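Local coordinates for exosome complex component Rrp42 (Pyrococcus abyssi, PDB 2PO1), which forms a probably non-catalytic part of the archaeal RNA-degrading exosome, where it is thought to help shape the active site of its partner Rrp41, at residues V62-K67 / I141-L146; T85-V90 / E108-I113; I156-I161 / I195-T200. All coordinates share one frame; numbering follows the deposited sequence.

Interaction 1: V62-K67 / I141-L146; sequences VLVGIK and IDVHVL
Leu63 and Gly65 exchange backbone hydrogen bonds with His144 and Asp142, making 62-67 and 141-146 antiparallel neighbours whose short axes run at 162° to each other. The two bonds of the Leu63-His144 pair differ in shape. His144 N meets Leu63 O at 2.7 Å almost head-on to the carbonyl, while Leu63 N reaches His144 O at 2.8 Å tilted 30° from the carbonyl plane. In the next hydrogen-bonded pair Gly65 N lies 2.8 Å from Asp142 O, within the carbonyl plane. That oxygen also takes a CA-H...O contact from Val64 CA, 3.2 Å away, in the non-hydrogen-bonded step that pairs Val64 with Val143.

Both strands are internal to the mixed five-stranded sheet of the S5-like first part of the RNase PH fold: 51-57 flanks 62-67, and 82-89 flanks 141-146. One face, carrying the valines and isoleucines, turns to helix 152-166, which offers Ala155 and Ala159 to Val62 and Val64. On this face the two methyls of Val64 divide the work. CG1 packs on Ile141 CG2 at 3.6 Å, and CG2 meets Val143 CG2 at 3.9 Å. Ile66 lies alongside Ile141, pointing the same way; its chain folds at chi2 (-65°), which helps lay CD1 on Ile141 CG1 at 3.9 Å.

The other face has a different chemistry. Leu146 brings CD1 to within 4.1 Å of Leu63 CB, and Leu63 also packs on an aromatic side chain of another protein chain. Gly65 adds no side chain here. Asp142 and His144 touch 62-67 through their CB atoms and send their polar ends to that other chain: outside the two segments, Asp142 OD2 forms a salt bridge with a basic side chain of it, and His144 NE2 a hydrogen bond with an acidic one.

Interaction 2: T85-V90 / E108-I113; sequences TNVELV and ELARVI. With nucleotides of chain A.
Ala110 seats helix 108-113 against strand 85-89, its methyl between Thr85 and Val87. The short axes come within 7.0 Å and run at 148°, so helix and strand are roughly antiparallel. This is the tight part: Ala110 CB sits 3.7 Å from Thr85 O and 3.8 Å from Val87 CG2, and Thr85 CG2 comes to 3.5 Å from Ala110 O. Thr85 turns its methyl to that helix carbonyl, OG1 standing beside the backbone N (chi1 -51°) and hydrogen-bonding Asp114 OD1 one turn further on. The Leu89 end is looser: this partly exposed side chain crosses Leu109 at about a right angle, in a single touch between their CD1 atoms at 3.9 Å.

Strand 82-89 is the last strand of the five-stranded sheet within this chain, and helix 104-118 packs against it beside helix 152-166, as in the S5-like core of RNase PH domains.

The far side of the helix faces RNA. Arg111 points away from the strand, and a bend at chi3 (42°) helps bring its guanidinium between two phosphates of chain A. NH1 makes a weak bond of 2.8 Å to OP1 of A8 and an ordinary hydrogen bond of 3.0 Å to OP2 of A9, which lies in the guanidinium plane at its edge. NH2 adds weak bonds to both OP1 and OP2 of A9, and NE is salt-bridged to an acidic side chain of another protein chain. With a leucine in place of Arg111, both phosphates would probably be left without this counter-charge and that acidic side chain without its mate. On the sheet face turned from the helix, Glu88 meets a base instead of a backbone: OE2 accepts a hydrogen bond from N6 of A4 of chain A at 3.2 Å.

Interaction 3: I156-I161 / I195-T200; sequences IGIAAI and IPVPVT
Apolar packing begins at Ile161, whose side chain lies across Ile195 and Pro196. It crosses Ile195 at about a right angle. With CG1 swung opposite the backbone N (chi1 -167°) it lies on Ile195 CG2 at 3.8 Å, and the turn at chi2 (71°) carries CD1 to Pro196 CD, also 3.8 Å away. The other branch, CG2, sits 3.5 Å from Pro196 O. One turn back, Gly157 presents bare backbone to a proline ring: its CA is 3.7 Å from Pro198 CD, and a CB there would fall only 2.3 Å from Pro198 CG. A looser touch pairs Ile158 CG1 with Val197 CG1 at 4.4 Å.

The segments bring together the two RNase PH sequence families, helix 152-166 coming from the first and strand 197-204 from the second. The C-terminal helix 247-275 joins the same core, laying Ile264 on Ile158 and Val197, and Ile268 on Ile161.

The polar link is a single water. It donates to Gly157 O at 3.0 Å and to Pro196 O at 2.9 Å, bridging two carbonyls that, both being acceptors, could not bond to each other.

From the N terminus, strand 60-71 comes first and waits until 135-147 returns beside it, closing the long loop of interaction 1. Interaction 2 falls wholly within that loop: the chain runs through strand 82-89, outermost in this chain's sheet, then turns back as helix 104-118 before reaching 135-147, which hydrogen-bonds to 82-89 through Val143. Interaction 3 opens only afterwards, in series with both, when helix 152-166 follows 135-147 and later receives 195-200. The helix is the common hub. Its Ile156 packs on Val143 and Val145, and Ile113 of interaction 2 touches both Gly157 and Pro198, tying sheet, both helices and the 197-204 strand together.

Interaction 1: V62-K67 / I141-L146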
# COMPACT_ATOMS: atom_id res chain seq x y z
N VAL C 62 -24.95 -1.96 -12.78
CA VAL C 62 -24.16 -1.35 -11.77
C VAL C 62 -25.05 -0.95 -10.60
O VAL C 62 -26.20 -0.57 -10.80
CB VAL C 62 -23.37 -0.15 -12.31
CG1 VAL C 62 -23.12 -0.23 -13.80
CG2 VAL C 62 -23.97 1.07 -11.91
N LEU C 63 -24.56 -1.15 -9.39
CA LEU C 63 -25.30 -0.76 -8.20
C LEU C 63 -24.61 0.40 -7.63
O LEU C 63 -23.35 0.35 -7.41
CB LEU C 63 -25.08 -1.82 -7.13
CG LEU C 63 -26.20 -2.32 -6.26
CD1 LEU C 63 -25.67 -3.17 -5.04
CD2 LEU C 63 -27.35 -1.28 -5.93
N VAL C 64 -25.37 1.40 -7.24
CA VAL C 64 -24.78 2.50 -6.50
C VAL C 64 -25.49 2.63 -5.21
O VAL C 64 -26.74 2.52 -5.13
CB VAL C 64 -24.90 3.86 -7.29
CG1 VAL C 64 -24.48 5.08 -6.41
CG2 VAL C 64 -24.08 3.76 -8.46
N GLY C 65 -24.69 2.80 -4.17
CA GLY C 65 -25.26 3.01 -2.83
C GLY C 65 -24.84 4.40 -2.39
O GLY C 65 -23.73 4.84 -2.72
N ILE C 66 -25.74 5.11 -1.70
CA ILE C 66 -25.42 6.41 -1.12
C ILE C 66 -25.42 6.22 0.35
O ILE C 66 -26.36 5.68 0.90
CB ILE C 66 -26.48 7.50 -1.47
CG1 ILE C 66 -26.66 7.62 -3.00
CG2 ILE C 66 -26.15 8.80 -0.80
CD1 ILE C 66 -25.46 8.13 -3.79
N LYS C 67 -24.31 6.56 0.99
CA LYS C 67 -24.30 6.57 2.43
C LYS C 67 -23.83 7.91 2.83
O LYS C 67 -22.87 8.41 2.26
CB LYS C 67 -23.25 5.61 2.99
CG LYS C 67 -23.35 4.21 2.54
CD LYS C 67 -24.45 3.58 3.28
CE LYS C 67 -23.87 3.14 4.62
NZ LYS C 67 -24.99 2.59 5.35
N ILE C 141 -20.82 8.35 -2.66
CA ILE C 141 -21.43 7.74 -3.79
C ILE C 141 -20.55 6.53 -4.07
O ILE C 141 -19.40 6.66 -4.49
CB ILE C 141 -21.46 8.63 -5.01
CG1 ILE C 141 -22.11 9.96 -4.66
CG2 ILE C 141 -22.16 7.87 -6.14
CD1 ILE C 141 -22.20 10.89 -5.83
N ASP C 142 -21.06 5.35 -3.71
CA ASP C 142 -20.23 4.17 -3.82
C ASP C 142 -20.81 3.33 -4.95
O ASP C 142 -22.01 2.90 -4.93
CB ASP C 142 -20.13 3.40 -2.51
CG ASP C 142 -19.22 4.05 -1.54
OD1 ASP C 142 -19.69 4.40 -0.44
OD2 ASP C 142 -18.04 4.31 -1.89
N VAL C 143 -19.98 3.13 -5.96
CA VAL C 143 -20.45 2.54 -7.22
C VAL C 143 -19.82 1.18 -7.24
O VAL C 143 -18.56 1.07 -7.19
CB VAL C 143 -19.95 3.23 -8.47
CG1 VAL C 143 -20.45 2.43 -9.71
CG2 VAL C 143 -20.35 4.74 -8.50
N HIS C 144 -20.68 0.16 -7.23
CA HIS C 144 -20.30 -1.20 -7.31
C HIS C 144 -20.70 -1.73 -8.69
O HIS C 144 -21.91 -2.03 -8.95
CB HIS C 144 -21.03 -1.97 -6.21
CG HIS C 144 -20.15 -2.87 -5.42
ND1 HIS C 144 -19.07 -2.40 -4.72
CD2 HIS C 144 -20.24 -4.19 -5.14
CE1 HIS C 144 -18.47 -3.40 -4.11
NE2 HIS C 144 -19.19 -4.49 -4.31
N VAL C 145 -19.73 -1.85 -9.59
CA VAL C 145 -20.08 -2.32 -10.96
C VAL C 145 -20.24 -3.84 -10.80
O VAL C 145 -19.33 -4.46 -10.28
CB VAL C 145 -19.04 -1.91 -12.01
CG1 VAL C 145 -19.23 -2.71 -13.33
CG2 VAL C 145 -19.12 -0.42 -12.26
N LEU C 146 -21.42 -4.38 -11.14
CA LEU C 146 -21.71 -5.81 -10.93
C LEU C 146 -21.56 -6.66 -12.19
O LEU C 146 -21.37 -7.84 -12.07
CB LEU C 146 -23.12 -6.03 -10.40
CG LEU C 146 -23.50 -5.32 -9.11
CD1 LEU C 146 -24.95 -5.58 -8.88
CD2 LEU C 146 -22.59 -5.80 -7.94

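Interaction 2: T85-V90 / E108-I113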
# COMPACT_ATOMS: atom_id res chain seq x y z
N THR C 85 -16.95 10.18 -4.69
CA THR C 85 -17.39 9.17 -5.62
C THR C 85 -16.32 8.16 -5.78
O THR C 85 -15.13 8.51 -5.99
CB THR C 85 -17.70 9.86 -6.97
OG1 THR C 85 -18.58 10.95 -6.69
CG2 THR C 85 -18.38 8.92 -7.94
N ASN C 86 -16.70 6.90 -5.55
CA ASN C 86 -15.79 5.80 -5.74
C ASN C 86 -16.44 4.78 -6.58
O ASN C 86 -17.62 4.46 -6.39
CB ASN C 86 -15.35 5.14 -4.41
CG ASN C 86 -14.26 4.13 -4.61
OD1 ASN C 86 -14.45 2.91 -4.38
ND2 ASN C 86 -13.08 4.61 -4.98
N VAL C 87 -15.66 4.23 -7.53
CA VAL C 87 -16.17 3.14 -8.39
C VAL C 87 -15.28 1.94 -8.09
O VAL C 87 -14.06 2.03 -8.19
CB VAL C 87 -15.98 3.53 -9.82
CG1 VAL C 87 -16.17 2.31 -10.73
CG2 VAL C 87 -16.97 4.66 -10.18
N GLU C 88 -15.92 0.86 -7.68
CA GLU C 88 -15.34 -0.43 -7.58
C GLU C 88 -15.72 -1.26 -8.80
O GLU C 88 -16.91 -1.55 -9.10
CB GLU C 88 -15.82 -1.10 -6.32
CG GLU C 88 -15.42 -0.36 -5.04
CD GLU C 88 -13.92 -0.39 -4.81
OE1 GLU C 88 -13.27 0.67 -4.72
OE2 GLU C 88 -13.37 -1.49 -4.81
N LEU C 89 -14.68 -1.59 -9.55
CA LEU C 89 -14.77 -2.50 -10.72
C LEU C 89 -14.50 -3.86 -10.10
O LEU C 89 -13.38 -4.34 -10.10
CB LEU C 89 -13.68 -2.10 -11.71
CG LEU C 89 -14.15 -1.18 -12.84
CD1 LEU C 89 -15.45 -0.39 -12.68
CD2 LEU C 89 -13.06 -0.35 -13.50
N VAL C 90 -15.55 -4.48 -9.55
CA VAL C 90 -15.33 -5.63 -8.73
C VAL C 90 -15.02 -6.78 -9.67
O VAL C 90 -15.56 -6.81 -10.80
CB VAL C 90 -16.48 -5.90 -7.68
CG1 VAL C 90 -16.96 -4.53 -7.02
CG2 VAL C 90 -17.65 -6.52 -8.29
N GLU C 108 -11.11 6.98 -13.60
CA GLU C 108 -11.65 7.92 -14.57
C GLU C 108 -13.18 7.90 -14.53
O GLU C 108 -13.81 8.94 -14.63
CB GLU C 108 -11.15 7.58 -15.98
CG GLU C 108 -11.96 8.28 -17.11
CD GLU C 108 -11.47 7.82 -18.46
OE1 GLU C 108 -10.93 8.65 -19.20
OE2 GLU C 108 -11.52 6.61 -18.74
N LEU C 109 -13.78 6.72 -14.38
CA LEU C 109 -15.24 6.61 -14.26
C LEU C 109 -15.70 7.40 -13.07
O LEU C 109 -16.58 8.18 -13.18
CB LEU C 109 -15.62 5.14 -14.03
CG LEU C 109 -15.51 4.28 -15.31
CD1 LEU C 109 -15.59 2.80 -14.97
CD2 LEU C 109 -16.62 4.65 -16.31
N ALA C 110 -15.07 7.20 -11.90
CA ALA C 110 -15.47 7.96 -10.69
C ALA C 110 -15.40 9.46 -10.89
O ALA C 110 -16.20 10.21 -10.37
CB ALA C 110 -14.58 7.58 -9.53
N ARG C 111 -14.31 9.90 -11.49
CA ARG C 111 -14.06 11.30 -11.55
C ARG C 111 -14.96 11.97 -12.55
O ARG C 111 -15.47 13.02 -12.30
CB ARG C 111 -12.56 11.51 -11.83
CG ARG C 111 -11.78 11.11 -10.65
CD ARG C 111 -10.31 11.32 -10.85
NE ARG C 111 -10.00 12.60 -11.51
CZ ARG C 111 -9.76 13.73 -10.85
NH1 ARG C 111 -9.80 13.79 -9.50
NH2 ARG C 111 -9.45 14.81 -11.54
N VAL C 112 -15.22 11.32 -13.67
CA VAL C 112 -16.04 11.94 -14.70
C VAL C 112 -17.47 12.01 -14.19
O VAL C 112 -18.17 12.95 -14.47
CB VAL C 112 -16.03 11.10 -15.95
CG1 VAL C 112 -17.11 11.52 -16.91
CG2 VAL C 112 -14.66 11.09 -16.57
N ILE C 113 -17.91 10.99 -13.44
CA ILE C 113 -19.27 10.95 -12.99
C ILE C 113 -19.37 11.96 -11.84
O ILE C 113 -20.36 12.65 -11.67
CB ILE C 113 -19.67 9.49 -12.48
CG1 ILE C 113 -19.86 8.53 -13.64
CG2 ILE C 113 -20.99 9.50 -11.72
CD1 ILE C 113 -20.61 9.16 -14.89
P A A 8 -10.59 13.25 -6.39
OP1 A A 8 -10.91 12.22 -7.43
OP2 A A 8 -9.19 13.32 -5.89
O5' A A 8 -11.10 14.74 -6.78
C5' A A 8 -12.44 15.04 -7.26
C4' A A 8 -12.75 16.54 -7.32
O4' A A 8 -12.88 17.06 -5.98
C3' A A 8 -11.72 17.50 -7.91
O3' A A 8 -11.65 17.50 -9.33
C2' A A 8 -12.24 18.84 -7.38
O2' A A 8 -13.48 19.26 -7.94
C1' A A 8 -12.42 18.39 -5.94
N9 A A 8 -11.20 18.39 -5.11
C8 A A 8 -10.43 17.31 -4.72
N7 A A 8 -9.40 17.61 -3.96
C5 A A 8 -9.51 18.99 -3.84
C6 A A 8 -8.73 19.93 -3.15
N6 A A 8 -7.67 19.55 -2.44
N1 A A 8 -9.10 21.24 -3.23
C2 A A 8 -10.18 21.59 -3.95
N3 A A 8 -11.01 20.79 -4.63
C4 A A 8 -10.61 19.50 -4.54
P A A 9 -10.22 17.57 -10.03
OP1 A A 9 -10.55 17.42 -11.47
OP2 A A 9 -9.24 16.69 -9.31
O5' A A 9 -9.74 19.07 -9.78
C5' A A 9 -10.45 20.16 -10.39
C4' A A 9 -9.74 21.43 -10.02
O4' A A 9 -9.74 21.51 -8.59
C3' A A 9 -8.26 21.45 -10.37
O3' A A 9 -8.06 21.84 -11.72
C2' A A 9 -7.70 22.46 -9.39
O2' A A 9 -7.95 23.80 -9.78
C1' A A 9 -8.51 22.07 -8.16
N9 A A 9 -7.80 21.14 -7.28
C8 A A 9 -7.85 19.76 -7.28
N7 A A 9 -7.09 19.22 -6.35
C5 A A 9 -6.52 20.31 -5.70
C6 A A 9 -5.62 20.43 -4.62
N6 A A 9 -5.11 19.38 -3.97
N1 A A 9 -5.26 21.67 -4.22
C2 A A 9 -5.76 22.74 -4.87
N3 A A 9 -6.62 22.75 -5.90
C4 A A 9 -6.95 21.50 -6.27
P A A 4 -4.09 -5.29 -1.41
OP1 A A 4 -3.44 -6.61 -1.23
OP2 A A 4 -3.54 -4.33 -2.42
O5' A A 4 -4.04 -4.56 0.03
C5' A A 4 -5.01 -3.58 0.47
C4' A A 4 -4.65 -2.15 0.06
O4' A A 4 -4.81 -1.95 -1.38
C3' A A 4 -5.49 -1.08 0.77
O3' A A 4 -4.66 -0.29 1.63
C2' A A 4 -6.09 -0.24 -0.37
O2' A A 4 -5.44 1.03 -0.48
C1' A A 4 -5.92 -1.09 -1.65
N9 A A 4 -7.11 -1.91 -2.05
C8 A A 4 -7.24 -3.34 -2.02
N7 A A 4 -8.40 -3.84 -2.41
C5 A A 4 -9.09 -2.62 -2.74
C6 A A 4 -10.40 -2.42 -3.24
N6 A A 4 -11.21 -3.50 -3.48
N1 A A 4 -10.80 -1.08 -3.49
C2 A A 4 -9.97 -0.02 -3.23
N3 A A 4 -8.72 -0.08 -2.75
C4 A A 4 -8.33 -1.42 -2.53

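Interaction 3: I156-I161 / I195-T200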
# COMPACT_ATOMS: atom_id res chain seq x y z
N ILE C 156 -23.05 3.98 -14.71
CA ILE C 156 -22.65 4.46 -13.40
C ILE C 156 -23.23 5.85 -13.15
O ILE C 156 -23.71 6.12 -12.07
CB ILE C 156 -21.10 4.50 -13.21
CG1 ILE C 156 -20.50 3.09 -13.17
CG2 ILE C 156 -20.79 5.26 -11.93
CD1 ILE C 156 -19.09 3.07 -13.49
N GLY C 157 -23.27 6.74 -14.14
CA GLY C 157 -23.83 8.06 -13.87
C GLY C 157 -25.34 8.03 -13.65
O GLY C 157 -25.88 8.78 -12.85
N ILE C 158 -26.02 7.18 -14.41
CA ILE C 158 -27.48 7.02 -14.28
C ILE C 158 -27.75 6.50 -12.89
O ILE C 158 -28.51 7.09 -12.13
CB ILE C 158 -28.02 6.06 -15.29
CG1 ILE C 158 -28.02 6.72 -16.66
CG2 ILE C 158 -29.47 5.66 -15.00
CD1 ILE C 158 -28.11 5.69 -17.77
N ALA C 159 -27.08 5.42 -12.53
CA ALA C 159 -27.22 4.86 -11.18
C ALA C 159 -26.90 5.89 -10.10
O ALA C 159 -27.56 5.90 -9.08
CB ALA C 159 -26.36 3.65 -11.01
N ALA C 160 -25.89 6.74 -10.33
CA ALA C 160 -25.38 7.64 -9.27
C ALA C 160 -26.44 8.69 -9.03
O ALA C 160 -26.87 8.90 -7.90
CB ALA C 160 -24.04 8.28 -9.63
N ILE C 161 -26.94 9.29 -10.10
CA ILE C 161 -27.90 10.33 -9.89
C ILE C 161 -29.24 9.73 -9.44
O ILE C 161 -29.99 10.36 -8.66
CB ILE C 161 -28.06 11.28 -11.12
CG1 ILE C 161 -28.85 12.54 -10.71
CG2 ILE C 161 -28.67 10.57 -12.27
CD1 ILE C 161 -27.95 13.45 -9.78
N ILE C 195 -30.40 16.85 -12.78
CA ILE C 195 -30.25 15.44 -13.09
C ILE C 195 -29.29 15.18 -14.26
O ILE C 195 -29.73 14.79 -15.32
CB ILE C 195 -31.62 14.70 -13.29
CG1 ILE C 195 -32.48 14.88 -12.06
CG2 ILE C 195 -31.41 13.17 -13.50
CD1 ILE C 195 -33.94 14.80 -12.38
N PRO C 196 -27.98 15.36 -14.03
CA PRO C 196 -27.00 15.12 -15.07
C PRO C 196 -26.97 13.64 -15.41
O PRO C 196 -27.06 12.79 -14.51
CB PRO C 196 -25.69 15.54 -14.41
CG PRO C 196 -25.92 15.32 -12.96
CD PRO C 196 -27.32 15.75 -12.77
N VAL C 197 -26.86 13.35 -16.70
CA VAL C 197 -26.91 11.99 -17.24
C VAL C 197 -25.76 11.94 -18.21
O VAL C 197 -25.67 12.80 -19.09
CB VAL C 197 -28.27 11.76 -17.96
CG1 VAL C 197 -28.23 10.51 -18.80
CG2 VAL C 197 -29.39 11.65 -16.95
N PRO C 198 -24.81 10.99 -18.03
CA PRO C 198 -23.79 10.96 -19.09
C PRO C 198 -24.35 10.20 -20.25
O PRO C 198 -25.07 9.19 -20.06
CB PRO C 198 -22.62 10.17 -18.48
CG PRO C 198 -23.03 9.79 -17.11
CD PRO C 198 -24.55 9.97 -16.99
N VAL C 199 -24.09 10.71 -21.44
CA VAL C 199 -24.35 9.90 -22.60
C VAL C 199 -23.04 9.65 -23.31
O VAL C 199 -22.29 10.58 -23.51
CB VAL C 199 -25.38 10.59 -23.48
CG1 VAL C 199 -25.50 9.87 -24.76
CG2 VAL C 199 -26.75 10.67 -22.71
N THR C 200 -22.77 8.41 -23.69
CA THR C 200 -21.45 8.03 -24.15
C THR C 200 -21.53 7.41 -25.53
O THR C 200 -22.42 6.66 -25.80
CB THR C 200 -20.81 7.06 -23.16
OG1 THR C 200 -20.43 7.80 -21.99
CG2 THR C 200 -19.63 6.43 -23.74
O HOH W 1 -24.70 11.51 -13.49